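Local coordinates for protein adhesin LabA (Helicobacter pylori, PDB 6GMM) that acts as an adhesin of the gastric pathogen and probably attaches the bacterium to LacdiNAc-bearing glycans of the gastric mucosa, at residues G117-E129 and T200-G212. Residues are numbered along the deposited sequence; the frame is centred on the assembly and turned at random.
Sequences GYEPGPYSILSTE and TTLNSACPWINNG
A type II beta turn, Gly121 to Ser124, sits on the chain that leaves helix 188-205 through Cys206, Pro207 and Trp208. Two backbone hydrogen bonds join them. Tyr123 N donates to Cys206 O (3.0 Å) in the plane of that carbonyl. Trp208 N donates to Ser124 O (2.8 Å), and its N-H points almost straight at the oxygen (168°). Pro122 lies at the helix end, its CA making CA-H...O contacts with Ala205 O, the last helical residue, and with Cys206 O just past it, each at 3.1 Å. Water 1 sits between Ile125 O and Ala205 O.

The Tyr123 and Trp208 side chains cross at about a right angle. Tyr123 CD2 comes to the indole edge, 3.8 Å from Trp208 CZ3. With chi1 at -177°, Trp208 CG lies opposite the backbone N and beside the carbonyl carbon, and the indole edge meets the tyrosine. Gly212 CA lies over one indole face, toward its rim. Cys206 SG approaches the Tyr123 ring obliquely, 3.9 Å from CE1, and is itself disulfide-bonded to Cys235. The Tyr123 hydroxyl is hydrogen-bonded to Asp231, in the loop before that cysteine. Leu126 CD1 touches Ala205 CB (3.6 Å) and lies alongside the Pro207 ring.

This is a type II beta turn paired by its backbone with the loop that follows a helix, beside a disulfide, in the SabA-type extracellular adhesion domain.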
ATOM      1  N   GLY A 117     -30.316  31.567   3.067  1.00 28.43           N
ATOM      2  CA  GLY A 117     -29.725  32.895   2.922  1.00 29.65           C
ATOM      3  C   GLY A 117     -28.535  33.021   1.989  1.00 34.42           C
ATOM      4  O   GLY A 117     -28.147  34.139   1.641  1.00 36.80           O
ATOM      5  N   TYR A 118     -27.963  31.885   1.557  1.00 29.54           N
ATOM      6  CA  TYR A 118     -26.783  31.794   0.683  1.00 29.42           C
ATOM      7  C   TYR A 118     -26.954  30.695  -0.373  1.00 30.78           C
ATOM      8  O   TYR A 118     -27.646  29.724  -0.107  1.00 28.98           O
ATOM      9  CB  TYR A 118     -25.543  31.475   1.531  1.00 28.97           C
ATOM     10  CG  TYR A 118     -25.253  32.491   2.614  1.00 30.76           C
ATOM     11  CD1 TYR A 118     -24.631  33.701   2.315  1.00 33.47           C
ATOM     12  CD2 TYR A 118     -25.641  32.262   3.933  1.00 30.77           C
ATOM     13  CE1 TYR A 118     -24.355  34.638   3.311  1.00 33.83           C
ATOM     14  CE2 TYR A 118     -25.378  33.197   4.937  1.00 31.91           C
ATOM     15  CZ  TYR A 118     -24.710  34.370   4.624  1.00 41.15           C
ATOM     16  OH  TYR A 118     -24.403  35.274   5.611  1.00 44.53           O
ATOM     17  N   GLU A 119     -26.301  30.820  -1.551  1.00 29.83           N
ATOM     18  CA  GLU A 119     -26.394  29.796  -2.606  1.00 29.38           C
ATOM     19  C   GLU A 119     -25.279  28.749  -2.523  1.00 33.29           C
ATOM     20  O   GLU A 119     -24.094  29.104  -2.535  1.00 31.88           O
ATOM     21  CB  GLU A 119     -26.493  30.424  -4.006  1.00 31.48           C
ATOM     22  CG  GLU A 119     -27.798  31.189  -4.225  1.00 32.75           C
ATOM     23  CD  GLU A 119     -29.057  30.450  -3.797  1.00 55.32           C
ATOM     24  OE1 GLU A 119     -29.443  29.465  -4.467  1.00 42.35           O
ATOM     25  OE2 GLU A 119     -29.626  30.830  -2.750  1.00 59.93           O
ATOM     26  N   PRO A 120     -25.623  27.438  -2.412  1.00 30.46           N
ATOM     27  CA  PRO A 120     -24.561  26.418  -2.279  1.00 29.35           C
ATOM     28  C   PRO A 120     -23.565  26.344  -3.425  1.00 33.40           C
ATOM     29  O   PRO A 120     -23.911  26.551  -4.584  1.00 34.73           O
ATOM     30  CB  PRO A 120     -25.328  25.107  -2.111  1.00 30.16           C
ATOM     31  CG  PRO A 120     -26.687  25.362  -2.612  1.00 34.31           C
ATOM     32  CD  PRO A 120     -26.969  26.827  -2.398  1.00 30.95           C
ATOM     33  N   GLY A 121     -22.318  26.075  -3.074  1.00 30.04           N
ATOM     34  CA  GLY A 121     -21.233  25.946  -4.037  1.00 30.05           C
ATOM     35  C   GLY A 121     -19.870  26.289  -3.468  1.00 32.32           C
ATOM     36  O   GLY A 121     -19.766  26.674  -2.302  1.00 30.12           O
ATOM     37  N   PRO A 122     -18.789  26.163  -4.264  1.00 30.05           N
ATOM     38  CA  PRO A 122     -17.448  26.501  -3.739  1.00 29.27           C
ATOM     39  C   PRO A 122     -17.357  27.930  -3.196  1.00 33.30           C
ATOM     40  O   PRO A 122     -17.966  28.832  -3.764  1.00 31.03           O
ATOM     41  CB  PRO A 122     -16.533  26.285  -4.937  1.00 30.46           C
ATOM     42  CG  PRO A 122     -17.288  25.363  -5.826  1.00 35.21           C
ATOM     43  CD  PRO A 122     -18.716  25.726  -5.673  1.00 31.70           C
ATOM     44  N   TYR A 123     -16.645  28.107  -2.050  1.00 30.56           N
ATOM     45  CA  TYR A 123     -16.451  29.391  -1.353  1.00 31.18           C
ATOM     46  C   TYR A 123     -17.780  29.918  -0.794  1.00 34.40           C
ATOM     47  O   TYR A 123     -17.883  31.073  -0.353  1.00 35.35           O
ATOM     48  CB  TYR A 123     -15.683  30.422  -2.226  1.00 33.52           C
ATOM     49  CG  TYR A 123     -14.256  30.001  -2.523  1.00 36.72           C
ATOM     50  CD1 TYR A 123     -13.982  28.947  -3.394  1.00 37.92           C
ATOM     51  CD2 TYR A 123     -13.174  30.679  -1.963  1.00 38.05           C
ATOM     52  CE1 TYR A 123     -12.675  28.559  -3.672  1.00 37.99           C
ATOM     53  CE2 TYR A 123     -11.861  30.294  -2.230  1.00 37.72           C
ATOM     54  CZ  TYR A 123     -11.616  29.245  -3.100  1.00 45.38           C
ATOM     55  OH  TYR A 123     -10.320  28.852  -3.366  1.00 44.58           O
ATOM     56  N   SER A 124     -18.789  29.027  -0.764  1.00 28.40           N
ATOM     57  CA  SER A 124     -20.110  29.324  -0.218  1.00 28.08           C
ATOM     58  C   SER A 124     -20.542  28.133   0.649  1.00 28.72           C
ATOM     59  O   SER A 124     -19.680  27.370   1.061  1.00 27.53           O
ATOM     60  CB  SER A 124     -21.100  29.596  -1.345  1.00 29.83           C
ATOM     61  OG  SER A 124     -22.309  30.031  -0.766  1.00 28.13           O
ATOM     62  N   ILE A 125     -21.830  27.971   0.930  1.00 25.94           N
ATOM     63  CA  ILE A 125     -22.305  26.882   1.768  1.00 24.92           C
ATOM     64  C   ILE A 125     -22.284  25.530   1.051  1.00 25.59           C
ATOM     65  O   ILE A 125     -22.270  25.451  -0.186  1.00 24.40           O
ATOM     66  CB  ILE A 125     -23.699  27.193   2.379  1.00 28.17           C
ATOM     67  CG1 ILE A 125     -24.834  27.191   1.307  1.00 28.58           C
ATOM     68  CG2 ILE A 125     -23.672  28.505   3.196  1.00 31.21           C
ATOM     69  CD1 ILE A 125     -26.282  26.919   1.869  1.00 29.75           C
ATOM     70  N   LEU A 126     -22.320  24.464   1.852  1.00 23.16           N
ATOM     71  CA  LEU A 126     -22.364  23.122   1.314  1.00 22.79           C
ATOM     72  C   LEU A 126     -23.805  22.764   1.005  1.00 24.48           C
ATOM     73  O   LEU A 126     -24.632  22.822   1.875  1.00 23.50           O
ATOM     74  CB  LEU A 126     -21.739  22.116   2.308  1.00 22.18           C
ATOM     75  CG  LEU A 126     -21.459  20.719   1.773  1.00 25.21           C
ATOM     76  CD1 LEU A 126     -20.370  20.756   0.725  1.00 26.44           C
ATOM     77  CD2 LEU A 126     -21.047  19.773   2.903  1.00 24.80           C
ATOM     78  N   SER A 127     -24.098  22.371  -0.226  1.00 23.50           N
ATOM     79  CA  SER A 127     -25.403  21.883  -0.680  1.00 23.48           C
ATOM     80  C   SER A 127     -25.939  20.764   0.255  1.00 23.57           C
ATOM     81  O   SER A 127     -25.151  20.016   0.827  1.00 21.85           O
ATOM     82  CB  SER A 127     -25.214  21.272  -2.063  1.00 29.80           C
ATOM     83  OG  SER A 127     -26.449  20.818  -2.580  1.00 47.37           O
ATOM     84  N   THR A 128     -27.259  20.608   0.339  1.00 22.54           N
ATOM     85  CA  THR A 128     -27.891  19.547   1.133  1.00 22.04           C
ATOM     86  C   THR A 128     -27.551  18.199   0.495  1.00 23.67           C
ATOM     87  O   THR A 128     -27.098  17.315   1.223  1.00 21.55           O
ATOM     88  CB  THR A 128     -29.398  19.769   1.255  1.00 26.85           C
ATOM     89  OG1 THR A 128     -29.633  21.001   1.948  1.00 27.24           O
ATOM     90  CG2 THR A 128     -30.102  18.629   1.988  1.00 26.32           C
ATOM     91  N   GLU A 129     -27.647  18.087  -0.867  1.00 22.62           N
ATOM     92  CA  GLU A 129     -27.311  16.858  -1.601  1.00 23.29           C
ATOM     93  C   GLU A 129     -25.872  16.379  -1.335  1.00 27.20           C
ATOM     94  O   GLU A 129     -25.673  15.185  -1.116  1.00 26.48           O
ATOM     95  CB  GLU A 129     -27.624  16.927  -3.123  1.00 25.43           C
ATOM     96  CG  GLU A 129     -26.937  17.990  -3.965  1.00 36.85           C
ATOM     97  CD  GLU A 129     -27.532  18.232  -5.351  1.00 65.72           C
ATOM     98  OE1 GLU A 129     -28.464  17.496  -5.754  1.00 50.51           O
ATOM     99  OE2 GLU A 129     -27.081  19.188  -6.025  1.00 61.72           O
ATOM    100  N   THR A 200     -13.441  13.213  -2.192  1.00 20.13           N
ATOM    101  CA  THR A 200     -13.765  13.720  -3.534  1.00 20.28           C
ATOM    102  C   THR A 200     -14.897  14.755  -3.455  1.00 23.12           C
ATOM    103  O   THR A 200     -14.706  15.858  -3.986  1.00 21.94           O
ATOM    104  CB  THR A 200     -14.016  12.587  -4.533  1.00 27.96           C
ATOM    105  OG1 THR A 200     -12.900  11.688  -4.456  1.00 32.75           O
ATOM    106  CG2 THR A 200     -14.141  13.089  -5.959  1.00 22.67           C
ATOM    107  N   THR A 201     -16.031  14.431  -2.725  1.00 20.38           N
ATOM    108  CA  THR A 201     -17.168  15.366  -2.589  1.00 21.31           C
ATOM    109  C   THR A 201     -16.730  16.645  -1.867  1.00 26.90           C
ATOM    110  O   THR A 201     -17.064  17.736  -2.333  1.00 28.59           O
ATOM    111  CB  THR A 201     -18.419  14.703  -1.972  1.00 23.80           C
ATOM    112  OG1 THR A 201     -18.622  13.402  -2.551  1.00 26.32           O
ATOM    113  CG2 THR A 201     -19.651  15.511  -2.205  1.00 20.04           C
ATOM    114  N   LEU A 202     -15.940  16.511  -0.770  1.00 22.97           N
ATOM    115  CA  LEU A 202     -15.421  17.652  -0.004  1.00 23.72           C
ATOM    116  C   LEU A 202     -14.594  18.565  -0.893  1.00 28.70           C
ATOM    117  O   LEU A 202     -14.781  19.777  -0.882  1.00 29.35           O
ATOM    118  CB  LEU A 202     -14.506  17.159   1.130  1.00 24.03           C
ATOM    119  CG  LEU A 202     -14.673  17.720   2.551  1.00 30.53           C
ATOM    120  CD1 LEU A 202     -13.410  17.498   3.366  1.00 31.32           C
ATOM    121  CD2 LEU A 202     -15.073  19.219   2.591  1.00 36.33           C
ATOM    122  N   ASN A 203     -13.679  17.975  -1.658  1.00 26.06           N
ATOM    123  CA  ASN A 203     -12.746  18.693  -2.506  1.00 27.05           C
ATOM    124  C   ASN A 203     -13.412  19.448  -3.637  1.00 33.26           C
ATOM    125  O   ASN A 203     -13.079  20.623  -3.824  1.00 33.51           O
ATOM    126  CB  ASN A 203     -11.657  17.751  -3.016  1.00 22.89           C
ATOM    127  CG  ASN A 203     -10.536  18.449  -3.735  1.00 44.64           C
ATOM    128  OD1 ASN A 203      -9.836  19.319  -3.186  1.00 31.07           O
ATOM    129  ND2 ASN A 203     -10.356  18.083  -4.990  1.00 39.28           N
ATOM    130  N   SER A 204     -14.338  18.796  -4.391  1.00 31.15           N
ATOM    131  CA  SER A 204     -15.038  19.435  -5.527  1.00 32.66           C
ATOM    132  C   SER A 204     -16.098  20.469  -5.092  1.00 33.58           C
ATOM    133  O   SER A 204     -16.174  21.557  -5.688  1.00 33.38           O
ATOM    134  CB  SER A 204     -15.629  18.395  -6.479  1.00 39.77           C
ATOM    135  OG  SER A 204     -16.447  17.454  -5.801  1.00 54.45           O
ATOM    136  N   ALA A 205     -16.904  20.148  -4.042  1.00 26.69           N
ATOM    137  CA  ALA A 205     -17.891  21.086  -3.526  1.00 26.79           C
ATOM    138  C   ALA A 205     -17.142  22.292  -2.943  1.00 31.08           C
ATOM    139  O   ALA A 205     -17.589  23.425  -3.105  1.00 31.29           O
ATOM    140  CB  ALA A 205     -18.746  20.423  -2.460  1.00 26.59           C
ATOM    141  N   CYS A 206     -15.945  22.044  -2.360  1.00 27.21           N
ATOM    142  CA  CYS A 206     -15.058  23.062  -1.785  1.00 27.53           C
ATOM    143  C   CYS A 206     -15.845  24.181  -1.042  1.00 27.33           C
ATOM    144  O   CYS A 206     -15.728  25.351  -1.417  1.00 26.63           O
ATOM    145  CB  CYS A 206     -14.155  23.641  -2.868  1.00 29.69           C
ATOM    146  SG  CYS A 206     -13.035  24.929  -2.269  1.00 35.15           S
ATOM    147  N   PRO A 207     -16.660  23.858  -0.013  1.00 23.70           N
ATOM    148  CA  PRO A 207     -17.438  24.914   0.665  1.00 24.38           C
ATOM    149  C   PRO A 207     -16.536  25.883   1.431  1.00 30.54           C
ATOM    150  O   PRO A 207     -15.347  25.603   1.580  1.00 32.11           O
ATOM    151  CB  PRO A 207     -18.331  24.108   1.614  1.00 24.35           C
ATOM    152  CG  PRO A 207     -17.507  22.889   1.915  1.00 26.74           C
ATOM    153  CD  PRO A 207     -16.940  22.537   0.585  1.00 23.43           C
ATOM    154  N   TRP A 208     -17.083  27.001   1.906  1.00 28.14           N
ATOM    155  CA  TRP A 208     -16.328  27.986   2.672  1.00 29.72           C
ATOM    156  C   TRP A 208     -16.186  27.494   4.102  1.00 33.28           C
ATOM    157  O   TRP A 208     -16.967  26.664   4.540  1.00 31.12           O
ATOM    158  CB  TRP A 208     -17.049  29.337   2.626  1.00 30.20           C
ATOM    159  CG  TRP A 208     -16.375  30.488   3.314  1.00 32.56           C
ATOM    160  CD1 TRP A 208     -16.801  31.120   4.446  1.00 36.11           C
ATOM    161  CD2 TRP A 208     -15.251  31.238   2.835  1.00 33.63           C
ATOM    162  NE1 TRP A 208     -16.013  32.222   4.703  1.00 37.26           N
ATOM    163  CE2 TRP A 208     -15.050  32.315   3.732  1.00 39.29           C
ATOM    164  CE3 TRP A 208     -14.391  31.108   1.732  1.00 35.41           C
ATOM    165  CZ2 TRP A 208     -13.992  33.231   3.582  1.00 39.70           C
ATOM    166  CZ3 TRP A 208     -13.367  32.037   1.564  1.00 38.56           C
ATOM    167  CH2 TRP A 208     -13.167  33.076   2.490  1.00 40.15           C
ATOM    168  N   ILE A 209     -15.151  27.949   4.802  1.00 32.19           N
ATOM    169  CA  ILE A 209     -14.928  27.610   6.208  1.00 31.28           C
ATOM    170  C   ILE A 209     -15.254  28.888   6.965  1.00 32.92           C
ATOM    171  O   ILE A 209     -14.807  29.957   6.533  1.00 32.72           O
ATOM    172  CB  ILE A 209     -13.469  27.094   6.471  1.00 34.37           C
ATOM    173  CG1 ILE A 209     -13.143  25.754   5.697  1.00 33.58           C
ATOM    174  CG2 ILE A 209     -13.170  26.950   7.972  1.00 35.26           C
ATOM    175  CD1 ILE A 209     -14.043  24.501   6.029  1.00 39.39           C
ATOM    176  N   ASN A 210     -16.033  28.791   8.067  1.00 29.43           N
ATOM    177  CA  ASN A 210     -16.460  29.945   8.886  1.00 30.42           C
ATOM    178  C   ASN A 210     -15.265  30.834   9.230  1.00 35.41           C
ATOM    179  O   ASN A 210     -14.233  30.329   9.696  1.00 31.24           O
ATOM    180  CB  ASN A 210     -17.229  29.511  10.174  1.00 29.29           C
ATOM    181  CG  ASN A 210     -18.500  28.698   9.954  1.00 42.82           C
ATOM    182  OD1 ASN A 210     -18.921  27.892  10.817  1.00 31.07           O
ATOM    183  ND2 ASN A 210     -19.151  28.889   8.807  1.00 31.27           N
ATOM    184  N   ASN A 211     -15.379  32.148   8.920  1.00 36.52           N
ATOM    185  CA  ASN A 211     -14.309  33.143   9.137  1.00 39.16           C
ATOM    186  C   ASN A 211     -13.016  32.818   8.341  1.00 42.80           C
ATOM    187  O   ASN A 211     -11.914  33.210   8.742  1.00 44.37           O
ATOM    188  CB  ASN A 211     -14.024  33.347  10.642  1.00 42.78           C
ATOM    189  CG  ASN A 211     -15.263  33.652  11.444  1.00 67.85           C
ATOM    190  OD1 ASN A 211     -15.921  34.677  11.250  1.00 65.06           O
ATOM    191  ND2 ASN A 211     -15.622  32.755  12.351  1.00 59.80           N
ATOM    192  N   GLY A 212     -13.177  32.120   7.213  1.00 36.88           N
ATOM    193  CA  GLY A 212     -12.079  31.733   6.334  1.00 36.86           C
ATOM    194  C   GLY A 212     -11.046  30.884   7.039  1.00 40.69           C
ATOM    195  O   GLY A 212      -9.852  30.983   6.741  1.00 41.11           O
TER
HETATM  196  O   HOH W   1     -19.945  23.813  -1.296  1.00  5.39           O